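PDB 3KLJ: NAD(FAD)-dependent dehydrogenase, NirB-family (N-terminal domain) from Clostridium acetobutylicum, which catalyses the NADH-dependent reduction of rubredoxin through a bound FAD, as an intermediate carrier in electron-transfer chains that scavenge dioxygen. Local coordinates for residues A[81-86]-A[97-102]; A[172-177]-A[201-206]; A[196-201]-A[307-312]. One frame throughout, in Å; residues are numbered along the deposited sequence. Where two conformers were deposited one is given.

Contact 1 lies in the FAD-binding domain, at the adenine end of the cofactor. Contact 3 lies across the chain's centre from it, with contact 2 on the same side as contact 3. The centres of contacts 1 and 2 are about 40 Å apart, those of 1 and 3 about 43 Å. Contacts 2 and 3 have centres about 11 Å apart and share Leu-201. Contact 2 pairs two strands of the NADH-binding domain, and contact 3 sets the helix between them against the C-terminal domain. Ile-203 CD1 lies 3.2 Å from Ser-310 OG. The Ile-174 side chain is about 14 Å from FAD, that of Val-309 about 10 Å, but Lys-308 bonds weakly to the flavin.

Contact 1: residues A[81-86]-A[97-102]; sequences TSEFAT and LKSGEK. With FAD (flavin-adenine dinucleotide), chain B.
Glu-83 lays its CG against the isobutyl group of Leu-97, with CG 3.5 Å from Leu-97 CD1. The two side chains cross at about a right angle. The contact lies at the end of the three-stranded antiparallel sheet of the FAD-binding domain, in a GR-fold enzyme. There Ala-85 and Leu-97 form a non-hydrogen-bonded antiparallel pair, and their side chains diverge. From Leu-97 to Gly-100 the chain makes a type I beta turn.

The carboxylate of Glu-83 reaches this turn. The chain bends at chi2 (61°) and brings OE1 to the hydroxyl of Ser-99. Ser-99 OG gives OE1 a weak hydrogen bond of 3.2 Å. A second carboxylate is near, with Glu-101 OE2 4.9 Å from Glu-83 OE2. The Glu-101 side chain also touches Lys-8.

The backbone link is firmer. Lys-98 N donates to Phe-84 O at 2.7 Å. The bond is bent at the hydrogen (140°), although the nitrogen lies almost straight out from the C=O. Leu-97 CA also approaches Phe-84 O, at 3.2 Å, as a CA-H...O contact. Thr-86 sets its methyl CG2 across the chain of Lys-98, while its OG1 bonds to Thr-96 O.

The other side of 81-86 serves the cofactor. With chi1 at -175° the Phe-84 ring swings away from its own amide to the adenine amino group. FAD N6A sits over one ring face, offset toward the rim, 3.2 Å from Phe-84 CE1. Ser-40, another FAD-binding residue, touches the Phe-84 side chain. The backbone of Ala-85 reads the adenine edge with two fairly straight bonds. FAD N6A donates to Ala-85 O at 2.9 Å, and Ala-85 N donates to FAD N1A at 3.0 Å.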
loop_
_atom_site.group_PDB
_atom_site.type_symbol
_atom_site.label_atom_id
_atom_site.label_comp_id
_atom_site.label_asym_id
_atom_site.label_seq_id
_atom_site.Cartn_x
_atom_site.Cartn_y
_atom_site.Cartn_z
ATOM N N THR A 81 15.838 5.427 16.509
ATOM C CA THR A 81 14.371 5.484 16.546
ATOM C C THR A 81 13.882 6.856 16.999
ATOM O O THR A 81 14.645 7.634 17.587
ATOM C CB THR A 81 13.764 4.402 17.475
ATOM O OG1 THR A 81 14.440 4.434 18.736
ATOM C CG2 THR A 81 13.892 3.013 16.850
ATOM N N SER A 82 12.608 7.131 16.713
ATOM C CA SER A 82 11.942 8.393 17.032
ATOM C C SER A 82 12.704 9.609 16.491
ATOM O O SER A 82 12.702 10.681 17.099
ATOM C CB SER A 82 11.680 8.515 18.538
ATOM O OG SER A 82 10.790 7.507 18.985
ATOM N N GLU A 83 13.353 9.424 15.346
ATOM C CA GLU A 83 14.092 10.497 14.696
ATOM C C GLU A 83 13.620 10.684 13.252
ATOM O O GLU A 83 13.380 9.716 12.525
ATOM C CB GLU A 83 15.596 10.242 14.771
ATOM C CG GLU A 83 16.438 11.520 14.749
ATOM C CD GLU A 83 16.157 12.451 15.921
ATOM O OE1 GLU A 83 15.608 13.549 15.681
ATOM O OE2 GLU A 83 16.477 12.086 17.073
ATOM N N PHE A 84 13.480 11.946 12.867
ATOM C CA PHE A 84 12.809 12.349 11.643
ATOM C C PHE A 84 13.748 13.241 10.830
ATOM O O PHE A 84 14.200 14.277 11.319
ATOM C CB PHE A 84 11.521 13.101 12.027
ATOM C CG PHE A 84 10.647 13.491 10.863
ATOM C CD1 PHE A 84 9.671 12.616 10.380
ATOM C CD2 PHE A 84 10.763 14.752 10.275
ATOM C CE1 PHE A 84 8.843 12.977 9.307
ATOM C CE2 PHE A 84 9.939 15.121 9.196
ATOM C CZ PHE A 84 8.979 14.235 8.718
ATOM N N ALA A 85 14.055 12.824 9.602
ATOM C CA ALA A 85 14.833 13.647 8.675
ATOM C C ALA A 85 13.941 14.749 8.118
ATOM O O ALA A 85 12.803 14.490 7.723
ATOM C CB ALA A 85 15.402 12.803 7.551
ATOM N N THR A 86 14.456 15.975 8.118
ATOM C CA THR A 86 13.714 17.136 7.630
ATOM C C THR A 86 14.351 17.730 6.381
ATOM O O THR A 86 13.664 18.376 5.594
ATOM C CB THR A 86 13.612 18.269 8.693
ATOM O OG1 THR A 86 14.902 18.510 9.258
ATOM C CG2 THR A 86 12.632 17.897 9.805
ATOM N N LEU A 97 18.154 16.252 10.757
ATOM C CA LEU A 97 17.030 15.726 11.507
ATOM C C LEU A 97 16.227 16.836 12.184
ATOM O O LEU A 97 16.645 18.003 12.209
ATOM C CB LEU A 97 17.518 14.708 12.546
ATOM C CG LEU A 97 18.389 13.562 12.015
ATOM C CD1 LEU A 97 19.172 12.898 13.142
ATOM C CD2 LEU A 97 17.564 12.537 11.238
ATOM N N LYS A 98 15.074 16.453 12.732
ATOM C CA LYS A 98 14.186 17.357 13.463
ATOM C C LYS A 98 14.902 18.037 14.643
ATOM O O LYS A 98 14.760 19.245 14.847
ATOM C CB LYS A 98 12.936 16.597 13.940
ATOM C CG LYS A 98 11.865 17.479 14.588
ATOM C CD LYS A 98 11.124 18.319 13.552
ATOM C CE LYS A 98 10.397 19.478 14.208
ATOM N NZ LYS A 98 9.510 20.178 13.243
ATOM N N SER A 99 15.686 17.258 15.390
ATOM C CA SER A 99 16.480 17.765 16.522
ATOM C C SER A 99 17.500 18.848 16.149
ATOM O O SER A 99 17.953 19.604 17.014
ATOM C CB SER A 99 17.181 16.608 17.248
ATOM O OG SER A 99 17.849 15.739 16.343
ATOM N N GLY A 100 17.847 18.928 14.865
ATOM C CA GLY A 100 18.871 19.859 14.382
ATOM C C GLY A 100 20.206 19.161 14.178
ATOM O O GLY A 100 21.132 19.721 13.594
ATOM N N GLU A 101 20.281 17.929 14.672
ATOM C CA GLU A 101 21.428 17.042 14.505
ATOM C C GLU A 101 21.635 16.666 13.030
ATOM O O GLU A 101 20.672 16.385 12.309
ATOM C CB GLU A 101 21.183 15.772 15.328
ATOM C CG GLU A 101 22.437 15.108 15.878
ATOM C CD GLU A 101 22.290 13.602 16.050
ATOM O OE1 GLU A 101 23.327 12.912 15.993
ATOM O OE2 GLU A 101 21.152 13.102 16.234
ATOM N N LYS A 102 22.890 16.658 12.584
ATOM C CA LYS A 102 23.203 16.271 11.205
ATOM C C LYS A 102 23.931 14.937 11.132
ATOM O O LYS A 102 24.713 14.597 12.023
ATOM C CB LYS A 102 24.028 17.352 10.508
ATOM C CG LYS A 102 23.214 18.536 10.033
ATOM C CD LYS A 102 24.118 19.695 9.655
ATOM C CE LYS A 102 23.312 20.913 9.233
ATOM N NZ LYS A 102 22.406 21.413 10.312
HETATM P PA FAD B . 6.677 2.230 5.173
HETATM O O1A FAD B . 5.673 3.349 5.249
HETATM O O2A FAD B . 6.103 0.899 5.595
HETATM O O5B FAD B . 7.947 2.589 6.071
HETATM C C5B FAD B . 8.572 3.856 5.973
HETATM C C4B FAD B . 9.085 4.274 7.351
HETATM O O4B FAD B . 9.824 5.489 7.239
HETATM C C3B FAD B . 7.931 4.550 8.311
HETATM O O3B FAD B . 8.146 3.832 9.515
HETATM C C2B FAD B . 7.964 6.048 8.549
HETATM O O2B FAD B . 7.628 6.394 9.874
HETATM C C1B FAD B . 9.416 6.392 8.252
HETATM N N9A FAD B . 9.620 7.791 7.832
HETATM C C8A FAD B . 8.781 8.570 7.082
HETATM N N7A FAD B . 9.350 9.788 6.924
HETATM C C5A FAD B . 10.542 9.799 7.554
HETATM C C6A FAD B . 11.515 10.787 7.708
HETATM N N6A FAD B . 11.232 12.057 7.416
HETATM N N1A FAD B . 12.656 10.492 8.436
HETATM C C2A FAD B . 12.831 9.243 9.001
HETATM N N3A FAD B . 11.856 8.275 8.853
HETATM C C4A FAD B . 10.727 8.547 8.134
HETATM N N1 FAD B . 0.598 -3.898 0.854
HETATM C C2 FAD B . 0.366 -5.058 0.147
HETATM O O2 FAD B . 1.095 -5.349 -0.786
HETATM N N3 FAD B . -0.661 -5.910 0.498
HETATM C C4 FAD B . -1.479 -5.594 1.557
HETATM O O4 FAD B . -2.399 -6.370 1.836
HETATM C C4X FAD B . -1.267 -4.411 2.278
HETATM N N5 FAD B . -2.072 -4.074 3.356
HETATM C C5X FAD B . -1.851 -2.908 4.064
HETATM C C6 FAD B . -2.672 -2.572 5.148
HETATM C C7 FAD B . -2.427 -1.390 5.865
HETATM C C7M FAD B . -3.304 -1.024 7.026
HETATM C C8 FAD B . -1.379 -0.548 5.492
HETATM C C8M FAD B . -1.097 0.732 6.239
HETATM C C9 FAD B . -0.573 -0.886 4.411
HETATM C C9A FAD B . -0.801 -2.066 3.698
HETATM N N10 FAD B . 0.017 -2.402 2.620
HETATM C C10 FAD B . -0.215 -3.568 1.917
HETATM C "C1'" FAD B . 1.127 -1.492 2.208
HETATM C "C2'" FAD B . 2.474 -1.930 2.743
HETATM O "O2'" FAD B . 2.447 -1.831 4.153
HETATM C "C3'" FAD B . 3.512 -0.992 2.162
HETATM O "O3'" FAD B . 3.596 -1.188 0.763
HETATM C "C4'" FAD B . 4.897 -1.188 2.756
HETATM O "O4'" FAD B . 4.858 -1.040 4.170
HETATM C "C5'" FAD B . 5.819 -0.119 2.185
HETATM O "O5'" FAD B . 7.033 -0.195 2.888
HETATM P P FAD B . 8.013 1.056 2.905
HETATM O O1P FAD B . 9.265 0.681 3.680
HETATM O O2P FAD B . 8.276 1.564 1.508
HETATM O O3P FAD B . 7.195 2.232 3.649
#

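Contact 2: residues A[172-177]-A[201-206]; sequences ASIGII and LGIKIY
Ile-174 and Ile-205 lie side by side and point the same way, with Ile-174 CB 4.1 Å from Ile-205 CG1. They are paired on neighbouring parallel strands of a Rossmann-type beta-alpha-beta unit, whose helix is 188-199. Strand 204-206 is one edge strand of this sheet within the chain. The apolar patch extends both ways. Ile-174 CD1 meets Ile-203 CG2 at 3.9 Å, and Ile-176 CD1 meets Ile-205 CG2 at 3.8 Å. Helix 156-168 covers Ile-174 through Ile-159 and Ala-162.

Three straight backbone bonds hold the strands. Ile-174 N donates to Lys-204 O, and Tyr-206 N returns a bond to Ile-174 O at 2.6 Å. Ile-176 N then donates to Tyr-206 O at 2.8 Å.

The opposite face carries Ser-173, Lys-204 and Tyr-206. Leu-217 of helix 215-220 touches both Ser-173 and Tyr-206. The Lys-204 chain bends at chi2 and chi3, and its CD lies over one face of the Tyr-206 ring. Ser-173 comes to the ring edge instead. Its OG sits between the backbone N and the carbonyl carbon (chi1 67°), which turns it to Tyr-206. There OG lies in the ring plane, 3.3 Å from Tyr-206 CE2.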
loop_
_atom_site.group_PDB
_atom_site.type_symbol
_atom_site.label_atom_id
_atom_site.label_comp_id
_atom_site.label_asym_id
_atom_site.label_seq_id
_atom_site.Cartn_x
_atom_site.Cartn_y
_atom_site.Cartn_z
ATOM N N ALA A 172 -19.312 -2.152 12.875
ATOM C CA ALA A 172 -18.700 -1.187 11.970
ATOM C C ALA A 172 -19.426 -1.180 10.629
ATOM O O ALA A 172 -19.899 -2.221 10.164
ATOM C CB ALA A 172 -17.225 -1.512 11.767
ATOM N N SER A 173 -19.527 0.000 10.025
ATOM C CA SER A 173 -20.069 0.137 8.680
ATOM C C SER A 173 -19.220 1.124 7.879
ATOM O O SER A 173 -18.383 1.852 8.442
ATOM C CB SER A 173 -21.559 0.530 8.711
ATOM O OG SER A 173 -21.759 1.832 9.233
ATOM N N ILE A 174 -19.413 1.129 6.564
ATOM C CA ILE A 174 -18.605 1.954 5.676
ATOM C C ILE A 174 -19.477 2.998 4.989
ATOM O O ILE A 174 -20.631 2.726 4.658
ATOM C CB ILE A 174 -17.883 1.080 4.621
ATOM C CG1 ILE A 174 -16.960 0.072 5.311
ATOM C CG2 ILE A 174 -17.099 1.935 3.611
ATOM C CD1 ILE A 174 -16.556 -1.124 4.417
ATOM N N GLY A 175 -18.915 4.184 4.779
ATOM C CA GLY A 175 -19.560 5.220 3.983
ATOM C C GLY A 175 -18.685 5.593 2.803
ATOM O O GLY A 175 -17.488 5.849 2.966
ATOM N N ILE A 176 -19.273 5.594 1.609
ATOM C CA ILE A 176 -18.567 5.956 0.372
ATOM C C ILE A 176 -19.377 7.019 -0.369
ATOM O O ILE A 176 -20.591 7.108 -0.181
ATOM C CB ILE A 176 -18.290 4.715 -0.556
ATOM C CG1 ILE A 176 -19.592 4.117 -1.110
ATOM C CG2 ILE A 176 -17.489 3.648 0.176
ATOM C CD1 ILE A 176 -19.378 2.973 -2.101
ATOM N N ILE A 177 -18.722 7.822 -1.202
ATOM C CA ILE A 177 -19.430 8.872 -1.948
ATOM C C ILE A 177 -19.995 8.425 -3.318
ATOM O O ILE A 177 -20.936 9.037 -3.831
ATOM C CB ILE A 177 -18.605 10.189 -2.071
ATOM C CG1 ILE A 177 -17.312 9.972 -2.868
ATOM C CG2 ILE A 177 -18.340 10.815 -0.664
ATOM C CD1 ILE A 177 -16.403 11.205 -2.934
ATOM N N LEU A 201 -22.993 -10.395 4.513
ATOM C CA LEU A 201 -22.006 -10.783 5.528
ATOM C C LEU A 201 -21.937 -9.798 6.697
ATOM O O LEU A 201 -21.039 -9.881 7.539
ATOM C CB LEU A 201 -20.619 -10.943 4.902
ATOM C CG LEU A 201 -20.110 -12.351 4.561
ATOM C CD1 LEU A 201 -21.221 -13.392 4.331
ATOM C CD2 LEU A 201 -19.169 -12.281 3.366
ATOM N N GLY A 202 -22.888 -8.869 6.737
ATOM C CA GLY A 202 -22.995 -7.904 7.827
ATOM C C GLY A 202 -22.089 -6.693 7.721
ATOM O O GLY A 202 -22.040 -5.882 8.644
ATOM N N ILE A 203 -21.357 -6.567 6.613
ATOM C CA ILE A 203 -20.568 -5.360 6.365
ATOM C C ILE A 203 -21.400 -4.399 5.507
ATOM O O ILE A 203 -21.513 -4.571 4.291
ATOM C CB ILE A 203 -19.166 -5.680 5.753
ATOM C CG1 ILE A 203 -18.332 -6.488 6.752
ATOM C CG2 ILE A 203 -18.403 -4.394 5.387
ATOM C CD1 ILE A 203 -16.981 -6.928 6.232
ATOM N N LYS A 204 -22.011 -3.414 6.160
ATOM C CA LYS A 204 -22.847 -2.432 5.477
ATOM C C LYS A 204 -22.023 -1.318 4.847
ATOM O O LYS A 204 -21.073 -0.812 5.452
ATOM C CB LYS A 204 -23.923 -1.864 6.418
ATOM C CG LYS A 204 -24.203 -0.368 6.241
ATOM C CD LYS A 204 -25.670 -0.045 5.997
ATOM C CE LYS A 204 -25.995 -0.066 4.501
ATOM N NZ LYS A 204 -27.210 0.748 4.175
ATOM N N ILE A 205 -22.377 -0.962 3.616
ATOM C CA ILE A 205 -21.750 0.164 2.930
ATOM C C ILE A 205 -22.815 1.189 2.559
ATOM O O ILE A 205 -23.750 0.891 1.799
ATOM C CB ILE A 205 -20.948 -0.251 1.663
ATOM C CG1 ILE A 205 -19.879 -1.298 2.006
ATOM C CG2 ILE A 205 -20.298 0.988 1.039
ATOM C CD1 ILE A 205 -19.101 -1.869 0.802
ATOM N N TYR A 206 -22.679 2.389 3.117
ATOM C CA TYR A 206 -23.556 3.494 2.763
ATOM C C TYR A 206 -23.019 4.107 1.485
ATOM O O TYR A 206 -21.891 4.603 1.454
ATOM C CB TYR A 206 -23.597 4.541 3.873
ATOM C CG TYR A 206 -24.270 4.082 5.146
ATOM C CD1 TYR A 206 -25.646 4.232 5.323
ATOM C CD2 TYR A 206 -23.530 3.505 6.175
ATOM C CE1 TYR A 206 -26.270 3.815 6.506
ATOM C CE2 TYR A 206 -24.136 3.088 7.352
ATOM C CZ TYR A 206 -25.499 3.245 7.515
ATOM O OH TYR A 206 -26.082 2.823 8.689
#

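Contact 3: residues A[196-201]-A[307-312]; sequences DKLDRL and LKVSGI
Ile-312 holds CG1 anti to its carbonyl carbon (chi1 -51°) and extends at chi2 (174°), which sends CD1 to the helix. Leu-198 makes the same first turn (chi1 -67°) and brings its CD2 to meet that methyl. The CD1 of Ile-312 touches three residues. Lys-197 CB is 3.4 Å away, tighter than usual for two carbons. Leu-201 CD2 is at 3.8 Å and Leu-198 CD2 at 4.0 Å. The methyl therefore ends among the side chains of Lys-197, Leu-198 and Leu-201.

Leu-198 CD2 also reaches the 307-309 side of the turn. It lies 3.9 Å from Val-309 CG1, and the two side chains cross at about a right angle. Ile-159 of helix 156-168 touches both Leu-198 and Val-309.

This is packing between domains. Helix 188-199 belongs to the NADH-binding domain, and 307-312 is part of the C-terminal domain. No hydrogen bond crosses between the two segments. On the C-terminal side the chain makes a type I' turn from Val-309 to Ile-312, the tight reversal of a beta hairpin. Ile-312 N closes it with a 2.7 Å bond to Val-309 O. Ser-310 and Gly-311 both have positive phi there.

The polar ends have partners outside the two segments: Lys-197 NZ bonds to Glu-334 O, and Ser-310 OG bonds weakly to Gln-163 NE2. Lys-308 NZ makes a weak bond to FAD O4. At the tip of the turn, Leu-201 CD2 rests 3.6 Å from Ser-310 CB.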
loop_
_atom_site.group_PDB
_atom_site.type_symbol
_atom_site.label_atom_id
_atom_site.label_comp_id
_atom_site.label_asym_id
_atom_site.label_seq_id
_atom_site.Cartn_x
_atom_site.Cartn_y
_atom_site.Cartn_z
ATOM N N ASP A 196 -23.123 -6.480 -2.353
ATOM C CA ASP A 196 -24.128 -7.486 -1.970
ATOM C C ASP A 196 -23.523 -8.577 -1.093
ATOM O O ASP A 196 -24.051 -8.899 -0.026
ATOM C CB ASP A 196 -24.792 -8.098 -3.218
ATOM C CG ASP A 196 -25.444 -9.464 -2.951
ATOM O OD1 ASP A 196 -26.202 -9.610 -1.970
ATOM O OD2 ASP A 196 -25.211 -10.397 -3.746
ATOM N N LYS A 197 -22.418 -9.153 -1.554
ATOM C CA LYS A 197 -21.728 -10.206 -0.819
ATOM C C LYS A 197 -21.251 -9.720 0.561
ATOM O O LYS A 197 -21.330 -10.451 1.555
ATOM C CB LYS A 197 -20.531 -10.723 -1.624
ATOM C CG LYS A 197 -20.869 -11.560 -2.851
ATOM C CD LYS A 197 -21.612 -12.840 -2.488
ATOM C CE LYS A 197 -21.780 -13.727 -3.692
ATOM N NZ LYS A 197 -22.972 -14.611 -3.542
ATOM N N LEU A 198 -20.760 -8.485 0.610
ATOM C CA LEU A 198 -20.362 -7.877 1.868
ATOM C C LEU A 198 -21.546 -7.535 2.776
ATOM O O LEU A 198 -21.440 -7.672 3.993
ATOM C CB LEU A 198 -19.467 -6.651 1.626
ATOM C CG LEU A 198 -18.091 -6.946 1.024
ATOM C CD1 LEU A 198 -17.348 -5.657 0.654
ATOM C CD2 LEU A 198 -17.251 -7.789 1.977
ATOM N N ASP A 199 -22.667 -7.122 2.176
ATOM C CA ASP A 199 -23.854 -6.687 2.910
ATOM C C ASP A 199 -24.576 -7.850 3.578
ATOM O O ASP A 199 -25.097 -7.704 4.686
ATOM C CB ASP A 199 -24.837 -5.943 1.991
ATOM C CG ASP A 199 -25.871 -5.119 2.769
ATOM O OD1 ASP A 199 -25.463 -4.247 3.568
ATOM O OD2 ASP A 199 -27.089 -5.334 2.572
ATOM N N ARG A 200 -24.625 -8.997 2.902
ATOM C CA ARG A 200 -25.213 -10.187 3.513
ATOM C C ARG A 200 -24.255 -10.822 4.538
ATOM O O ARG A 200 -24.670 -11.658 5.345
ATOM C CB ARG A 200 -25.732 -11.183 2.458
ATOM C CG ARG A 200 -24.695 -12.079 1.772
ATOM C CD ARG A 200 -25.321 -12.812 0.575
ATOM N NE ARG A 200 -26.769 -12.946 0.729
ATOM C CZ ARG A 200 -27.417 -14.090 0.953
ATOM N NH1 ARG A 200 -26.758 -15.241 1.028
ATOM N NH2 ARG A 200 -28.736 -14.086 1.082
ATOM N N LEU A 201 -22.993 -10.395 4.513
ATOM C CA LEU A 201 -22.006 -10.783 5.528
ATOM C C LEU A 201 -21.937 -9.798 6.697
ATOM O O LEU A 201 -21.039 -9.881 7.539
ATOM C CB LEU A 201 -20.619 -10.943 4.902
ATOM C CG LEU A 201 -20.110 -12.351 4.561
ATOM C CD1 LEU A 201 -21.221 -13.392 4.331
ATOM C CD2 LEU A 201 -19.169 -12.281 3.366
ATOM N N LEU A 307 -8.790 -9.534 -2.082
ATOM C CA LEU A 307 -8.394 -8.896 -0.849
ATOM C C LEU A 307 -8.665 -9.944 0.211
ATOM O O LEU A 307 -9.334 -10.943 -0.056
ATOM C CB LEU A 307 -9.191 -7.609 -0.603
ATOM C CG LEU A 307 -10.682 -7.565 -0.241
ATOM C CD1 LEU A 307 -11.082 -6.145 0.145
ATOM C CD2 LEU A 307 -11.580 -8.076 -1.354
ATOM N N LYS A 308 -8.130 -9.738 1.406
ATOM C CA LYS A 308 -8.247 -10.744 2.448
ATOM C C LYS A 308 -9.562 -10.578 3.218
ATOM O O LYS A 308 -9.646 -10.950 4.393
ATOM C CB LYS A 308 -7.040 -10.675 3.395
ATOM C CG LYS A 308 -5.675 -10.690 2.705
ATOM C CD LYS A 308 -4.658 -9.920 3.537
ATOM C CE LYS A 308 -3.316 -9.798 2.834
ATOM N NZ LYS A 308 -2.331 -9.082 3.703
ATOM N N VAL A 309 -10.590 -10.037 2.555
ATOM C CA VAL A 309 -11.813 -9.638 3.272
ATOM C C VAL A 309 -12.947 -10.648 3.200
ATOM O O VAL A 309 -13.279 -11.155 2.128
ATOM C CB VAL A 309 -12.323 -8.223 2.886
ATOM C CG1 VAL A 309 -13.402 -8.285 1.807
ATOM C CG2 VAL A 309 -12.833 -7.487 4.130
ATOM N N SER A 310 -13.514 -10.924 4.375
ATOM C CA SER A 310 -14.714 -11.745 4.547
ATOM C C SER A 310 -14.713 -13.033 3.725
ATOM O O SER A 310 -15.772 -13.589 3.421
ATOM C CB SER A 310 -15.962 -10.905 4.256
ATOM O OG SER A 310 -15.999 -9.757 5.086
ATOM N N GLY A 311 -13.512 -13.500 3.382
ATOM C CA GLY A 311 -13.329 -14.694 2.569
ATOM C C GLY A 311 -13.831 -14.532 1.149
ATOM O O GLY A 311 -14.249 -15.511 0.539
ATOM N N ILE A 312 -13.801 -13.297 0.638
ATOM C CA ILE A 312 -14.167 -12.979 -0.753
ATOM C C ILE A 312 -12.943 -12.457 -1.504
ATOM O O ILE A 312 -12.362 -11.431 -1.127
ATOM C CB ILE A 312 -15.302 -11.929 -0.859
ATOM C CG1 ILE A 312 -16.499 -12.328 0.009
ATOM C CG2 ILE A 312 -15.738 -11.764 -2.315
ATOM C CD1 ILE A 312 -17.584 -11.282 0.072
#